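PF04016 domain protein (Desulfitobacterium hafniense, PDB 3L5O) is of unknown function, but probably binds an adenosyl-containing ligand and may take part in heavy-metal chelation. Local coordinates at residues Q136-G141 / A212-L217. Numbering follows the deposited sequence.
Sequences QNEVKG and ARRITL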
ATOM      1  N   GLN A 136       1.026  -7.889  18.514  1.00 55.23           N
ATOM      2  CA  GLN A 136       0.153  -8.786  19.276  1.00 57.52           C
ATOM      3  C   GLN A 136       0.071  -8.399  20.740  1.00 57.37           C
ATOM      4  O   GLN A 136      -1.014  -8.345  21.311  1.00 56.83           O
ATOM      5  CB  GLN A 136       0.662 -10.215  19.234  1.00 58.26           C
ATOM      6  CG  GLN A 136       0.648 -10.863  17.881  1.00 60.87           C
ATOM      7  CD  GLN A 136       1.333 -12.210  17.942  1.00 65.32           C
ATOM      8  OE1 GLN A 136       2.504 -12.349  17.566  1.00 69.91           O
ATOM      9  NE2 GLN A 136       0.631 -13.190  18.474  1.00 66.18           N
ATOM     10  N   ASN A 137       1.227  -8.170  21.356  1.00 57.13           N
ATOM     11  CA  ASN A 137       1.265  -7.720  22.747  1.00 57.53           C
ATOM     12  C   ASN A 137       0.530  -6.396  22.965  1.00 55.46           C
ATOM     13  O   ASN A 137      -0.268  -6.257  23.887  1.00 52.11           O
ATOM     14  CB  ASN A 137       2.714  -7.618  23.230  1.00 59.06           C
ATOM     15  CG  ASN A 137       3.301  -8.971  23.561  1.00 63.02           C
ATOM     16  OD1 ASN A 137       2.822  -9.656  24.464  1.00 71.42           O
ATOM     17  ND2 ASN A 137       4.330  -9.372  22.824  1.00 71.14           N
ATOM     18  N   GLU A 138       0.763  -5.450  22.071  1.00 56.37           N
ATOM     19  CA  GLU A 138       0.237  -4.098  22.210  1.00 58.21           C
ATOM     20  C   GLU A 138      -1.283  -3.999  22.145  1.00 56.62           C
ATOM     21  O   GLU A 138      -1.878  -3.177  22.835  1.00 56.54           O
ATOM     22  CB  GLU A 138       0.804  -3.233  21.109  1.00 60.66           C
ATOM     23  CG  GLU A 138       0.812  -1.773  21.467  1.00 68.85           C
ATOM     24  CD  GLU A 138       1.430  -0.964  20.370  1.00 76.09           C
ATOM     25  OE1 GLU A 138       1.055  -1.217  19.205  1.00 84.60           O
ATOM     26  OE2 GLU A 138       2.283  -0.103  20.680  1.00 83.81           O
ATOM     27  N   VAL A 139      -1.896  -4.840  21.314  1.00 53.87           N
ATOM     28  CA  VAL A 139      -3.328  -4.776  21.047  1.00 51.14           C
ATOM     29  C   VAL A 139      -4.156  -5.690  21.929  1.00 49.12           C
ATOM     30  O   VAL A 139      -5.367  -5.726  21.778  1.00 47.91           O
ATOM     31  CB  VAL A 139      -3.645  -5.097  19.564  1.00 50.88           C
ATOM     32  CG1 VAL A 139      -2.888  -4.170  18.636  1.00 51.83           C
ATOM     33  CG2 VAL A 139      -3.352  -6.566  19.230  1.00 55.02           C
ATOM     34  N   LYS A 140      -3.511  -6.432  22.830  1.00 48.11           N
ATOM     35  CA  LYS A 140      -4.192  -7.361  23.714  1.00 49.42           C
ATOM     36  C   LYS A 140      -5.249  -6.625  24.525  1.00 47.95           C
ATOM     37  O   LYS A 140      -4.933  -5.635  25.172  1.00 46.28           O
ATOM     38  CB  LYS A 140      -3.196  -8.015  24.706  1.00 51.25           C
ATOM     39  CG  LYS A 140      -2.488  -9.286  24.215  1.00 54.86           C
ATOM     40  CD  LYS A 140      -1.969 -10.146  25.409  1.00 57.78           C
ATOM     41  CE  LYS A 140      -1.881 -11.654  25.064  1.00 66.65           C
ATOM     42  NZ  LYS A 140      -0.963 -11.942  23.911  1.00 70.40           N
ATOM     43  N   GLY A 141      -6.486  -7.118  24.488  1.00 46.28           N
ATOM     44  CA  GLY A 141      -7.601  -6.544  25.214  1.00 46.13           C
ATOM     45  C   GLY A 141      -8.173  -5.262  24.629  1.00 46.21           C
ATOM     46  O   GLY A 141      -9.076  -4.677  25.200  1.00 46.67           O
ATOM     47  N   ALA A 212      -7.466   6.766  17.105  1.00 47.77           N
ATOM     48  CA  ALA A 212      -6.718   5.547  17.442  1.00 45.77           C
ATOM     49  C   ALA A 212      -5.350   5.901  18.056  1.00 44.50           C
ATOM     50  O   ALA A 212      -4.774   6.903  17.694  1.00 41.65           O
ATOM     51  CB  ALA A 212      -6.509   4.709  16.197  1.00 45.82           C
ATOM     52  N   ARG A 213      -4.815   5.057  18.935  1.00 43.19           N
ATOM     53  CA  ARG A 213      -3.424   5.219  19.380  1.00 46.65           C
ATOM     54  C   ARG A 213      -2.457   5.070  18.187  1.00 44.93           C
ATOM     55  O   ARG A 213      -1.418   5.714  18.127  1.00 44.11           O
ATOM     56  CB  ARG A 213      -3.041   4.207  20.479  1.00 46.72           C
ATOM     57  CG  ARG A 213      -4.061   3.990  21.606  1.00 55.05           C
ATOM     58  CD  ARG A 213      -3.502   3.223  22.830  1.00 54.01           C
ATOM     59  NE  ARG A 213      -4.536   2.689  23.733  1.00 62.87           N
ATOM     60  N   ARG A 214      -2.798   4.206  17.242  1.00 44.20           N
ATOM     61  CA  ARG A 214      -1.990   4.027  16.055  1.00 43.45           C
ATOM     62  C   ARG A 214      -2.776   3.536  14.847  1.00 44.44           C
ATOM     63  O   ARG A 214      -3.612   2.613  14.973  1.00 42.93           O
ATOM     64  CB  ARG A 214      -0.881   3.037  16.346  1.00 45.04           C
ATOM     65  CG  ARG A 214       0.098   2.885  15.188  1.00 49.79           C
ATOM     66  CD  ARG A 214       0.952   1.675  15.327  1.00 58.28           C
ATOM     67  NE  ARG A 214       1.816   1.833  16.481  1.00 63.85           N
ATOM     68  CZ  ARG A 214       2.289   0.836  17.218  1.00 77.06           C
ATOM     69  NH1 ARG A 214       1.993  -0.438  16.934  1.00 72.33           N
ATOM     70  NH2 ARG A 214       3.072   1.120  18.258  1.00 79.76           N
ATOM     71  N   ILE A 215      -2.442   4.118  13.683  1.00 41.93           N
ATOM     72  CA  ILE A 215      -2.953   3.722  12.369  1.00 42.00           C
ATOM     73  C   ILE A 215      -1.769   3.298  11.492  1.00 42.08           C
ATOM     74  O   ILE A 215      -0.782   4.042  11.363  1.00 42.53           O
ATOM     75  CB  ILE A 215      -3.714   4.879  11.671  1.00 40.80           C
ATOM     76  CG1 ILE A 215      -4.774   5.496  12.576  1.00 46.96           C
ATOM     77  CG2 ILE A 215      -4.367   4.354  10.330  1.00 50.67           C
ATOM     78  CD1 ILE A 215      -5.181   6.894  12.135  1.00 46.29           C
ATOM     79  N   THR A 216      -1.881   2.108  10.904  1.00 42.25           N
ATOM     80  CA  THR A 216      -0.848   1.491  10.074  1.00 42.14           C
ATOM     81  C   THR A 216      -1.399   1.233   8.694  1.00 43.45           C
ATOM     82  O   THR A 216      -2.513   0.729   8.582  1.00 44.79           O
ATOM     83  CB  THR A 216      -0.441   0.140  10.694  1.00 42.36           C
ATOM     84  OG1 THR A 216       0.039   0.334  12.031  1.00 42.14           O
ATOM     85  CG2 THR A 216       0.724  -0.512   9.965  1.00 44.64           C
ATOM     86  N   LEU A 217      -0.645   1.606   7.657  1.00 44.05           N
ATOM     87  CA  LEU A 217      -0.917   1.244   6.248  1.00 43.34           C
ATOM     88  C   LEU A 217      -0.085   0.045   5.908  1.00 43.63           C
ATOM     89  O   LEU A 217       1.094   0.027   6.225  1.00 44.45           O
ATOM     90  CB  LEU A 217      -0.579   2.396   5.317  1.00 47.15           C
ATOM     91  CG  LEU A 217      -1.173   2.354   3.911  1.00 43.80           C
ATOM     92  CD1 LEU A 217      -2.642   2.626   3.943  1.00 43.50           C
ATOM     93  CD2 LEU A 217      -0.449   3.432   3.061  1.00 46.58           C
TER
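E138 and R214 meet through their charged ends in a salt bridge at the protein surface. The two side chains cross at about a right angle. OE1 of E138 lies 2.6 Å from NH1 of R214. OE2 of E138 accepts a hydrogen bond from NH2 of R214, with an NH2 to OE2 distance of 2.8 Å. This bond is weak because it is strongly bent, with an N-H...O angle of 116°. Each carboxylate oxygen is nearest a different terminal nitrogen. The pairing is two-pronged but not flat, because the carboxylate and guanidinium planes are turned 48° apart. OE1 approaches the guanidinium obliquely and comes within 3.1 Å of CZ of R214. The glutamate reaches across with CG anti to the backbone N and its chain extended to the carboxylate. The arginine also starts anti, but bends at chi3 (-66°), which brings its guanidinium up to the E138 carboxylate. E138 sits in a type I turn from N137 to K140, in the loop that leads into strand 143-147. R214 begins strand 214-218. In the parallel part of this Rossmann-like sheet, strand 189-193 runs between these two strands. The ion pair thus spans strand 189-193 at the N-terminal ends of these parallel strands, and E138 also packs on Y189 of that middle strand. R214 itself is tied to the middle strand by backbone hydrogen bonding with V190. With an alanine here in place of R214, the E138 carboxylate would probably lose its cationic mate and be freer to swing. On the next strand, E235 offers NH1 of R214 a second, weak and longer ion pair.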